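PDB 5NRM: DocCel5: Type I dockerin repeat domain from A. cellulolyticus family 5 endoglucanase WP_010249057 S51I, L52N mutant from Acetivibrio cellulolyticus, which binds calcium ions and docks onto a scaffoldin cohesin, and so probably fixes its family 5 endoglucanase in the cellulosome. Local coordinates for residues F16-N21 / D29-D34. Sequence-based numbering, arbitrary orientation.
Sequences FALMRN and DFPAED. With CA (calcium ion), chain E.
Phe30 meets the 16-21 part of helix 13-23 through the rim of its ring, between Leu18 and Met19. Phe30 CE1 lies 3.6 Å from Leu18 O, and this oxygen sits at the ring edge, near its plane. Phe30 CE1 is also 4.2 Å from Leu18 CB, while Phe30 CZ comes within 4.1 Å of Met19 CG, the two side chains running at a slant to each other. With CG of Phe30 anti to its own carbonyl carbon (chi1 -68°), the ring swings to the helix and leaves the carbonyl on the metal side. Pro31 adds a looser apolar touch, its CD 4.5 Å from Leu18 CD1. No hydrogen bond joins the two segments. Tyr22 stacks on the Phe30 ring, and Met19 continues onto Met55 of helix 49-59, so the contact runs into the interior of the domain.

Three oxygens of segment 29-34 bind a calcium ion: Asp29 OD1 and Phe30 O each at 2.2 Å, and Ala32 O at 2.3 Å. Two waters and Asp35 complete the site, which gathers residues 29-35 round the ion. Phe30 thus gives its backbone to the metal and its ring to the core. With two backbone ligands, the site departs from the spacing of the EF-hand-like loops Asp4-Asp15 and Asp40-Asp51; it lies in the link between the two calcium-binding repeats of a type I dockerin.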
# COMPACT_ATOMS: atom_id res chain seq x y z
N PHE B 16 0.04 -9.81 -6.27
CA PHE B 16 1.44 -9.87 -5.83
C PHE B 16 1.70 -11.01 -4.86
O PHE B 16 2.70 -11.69 -4.98
CB PHE B 16 1.69 -8.53 -5.16
CG PHE B 16 3.13 -8.16 -4.79
CD1 PHE B 16 4.13 -8.23 -5.70
CD2 PHE B 16 3.39 -7.65 -3.56
CE1 PHE B 16 5.40 -7.81 -5.37
CE2 PHE B 16 4.69 -7.24 -3.20
CZ PHE B 16 5.69 -7.34 -4.13
N ALA B 17 0.80 -11.21 -3.92
CA ALA B 17 0.87 -12.34 -3.03
C ALA B 17 0.81 -13.73 -3.69
O ALA B 17 1.56 -14.67 -3.35
CB ALA B 17 -0.19 -12.23 -1.96
N LEU B 18 -0.08 -13.85 -4.65
CA LEU B 18 -0.18 -15.08 -5.38
C LEU B 18 1.10 -15.34 -6.16
O LEU B 18 1.57 -16.46 -6.22
CB LEU B 18 -1.37 -15.07 -6.33
CG LEU B 18 -2.73 -15.13 -5.60
CD1 LEU B 18 -3.85 -14.77 -6.52
CD2 LEU B 18 -3.06 -16.48 -5.00
N MET B 19 1.64 -14.31 -6.77
CA MET B 19 2.94 -14.46 -7.43
C MET B 19 4.03 -14.92 -6.42
O MET B 19 4.89 -15.72 -6.73
CB MET B 19 3.35 -13.18 -8.03
CG MET B 19 2.48 -12.78 -9.17
SD MET B 19 3.12 -11.28 -9.94
CE MET B 19 4.63 -11.99 -10.67
N ARG B 20 3.96 -14.38 -5.18
CA ARG B 20 4.96 -14.79 -4.15
C ARG B 20 4.77 -16.25 -3.82
O ARG B 20 5.74 -17.02 -3.79
CB ARG B 20 4.79 -13.94 -2.87
CG ARG B 20 5.85 -14.19 -1.81
CD ARG B 20 7.23 -13.68 -2.22
NE ARG B 20 8.21 -13.94 -1.16
CZ ARG B 20 9.53 -13.88 -1.32
NH1 ARG B 20 10.03 -13.41 -2.44
NH2 ARG B 20 10.33 -14.21 -0.32
N ASN B 21 3.52 -16.68 -3.66
CA ASN B 21 3.30 -18.08 -3.38
C ASN B 21 3.75 -18.97 -4.50
O ASN B 21 4.26 -20.08 -4.23
CB ASN B 21 1.86 -18.38 -3.08
CG ASN B 21 1.52 -18.17 -1.65
OD1 ASN B 21 0.35 -17.91 -1.32
ND2 ASN B 21 2.50 -18.29 -0.79
N ASP B 29 -0.57 -23.15 -9.85
CA ASP B 29 -1.39 -22.70 -10.94
C ASP B 29 -2.04 -21.39 -10.47
O ASP B 29 -2.58 -21.36 -9.39
CB ASP B 29 -2.50 -23.75 -11.15
CG ASP B 29 -3.14 -23.69 -12.53
OD1 ASP B 29 -3.02 -22.67 -13.26
OD2 ASP B 29 -3.77 -24.71 -12.91
N PHE B 30 -2.01 -20.37 -11.30
CA PHE B 30 -2.78 -19.18 -11.02
C PHE B 30 -4.26 -19.38 -11.44
O PHE B 30 -4.56 -20.13 -12.37
CB PHE B 30 -2.24 -17.98 -11.81
CG PHE B 30 -0.85 -17.51 -11.38
CD1 PHE B 30 -0.59 -17.22 -10.05
CD2 PHE B 30 0.14 -17.33 -12.31
CE1 PHE B 30 0.64 -16.73 -9.68
CE2 PHE B 30 1.36 -16.84 -11.95
CZ PHE B 30 1.62 -16.56 -10.62
N PRO B 31 -5.17 -18.65 -10.77
CA PRO B 31 -6.56 -18.64 -11.23
C PRO B 31 -6.72 -18.15 -12.62
O PRO B 31 -7.67 -18.55 -13.30
CB PRO B 31 -7.25 -17.68 -10.29
CG PRO B 31 -6.45 -17.72 -9.09
CD PRO B 31 -5.01 -17.95 -9.49
N ALA B 32 -5.84 -17.27 -13.07
CA ALA B 32 -5.89 -16.90 -14.46
C ALA B 32 -5.83 -18.17 -15.38
O ALA B 32 -5.13 -19.22 -15.18
CB ALA B 32 -4.79 -15.88 -14.84
N GLU B 33 -6.57 -17.98 -16.43
CA GLU B 33 -6.75 -18.94 -17.47
C GLU B 33 -5.38 -19.26 -18.10
O GLU B 33 -5.04 -20.45 -18.39
CB GLU B 33 -7.75 -18.35 -18.50
CG GLU B 33 -9.03 -19.20 -18.78
CD GLU B 33 -10.14 -19.11 -17.69
OE1 GLU B 33 -11.06 -18.20 -17.74
OE2 GLU B 33 -10.08 -20.00 -16.78
N ASP B 34 -4.58 -18.21 -18.29
CA ASP B 34 -3.25 -18.36 -18.88
C ASP B 34 -2.19 -17.79 -17.90
O ASP B 34 -2.03 -16.60 -17.80
CB ASP B 34 -3.28 -17.57 -20.16
CG ASP B 34 -1.99 -17.64 -20.95
OD1 ASP B 34 -0.95 -18.21 -20.48
OD2 ASP B 34 -2.07 -17.17 -22.10
CA CA E . -4.02 -21.00 -14.35
O HOH W 1 -3.29 -22.27 -16.15
O HOH W 2 -6.24 -21.96 -14.39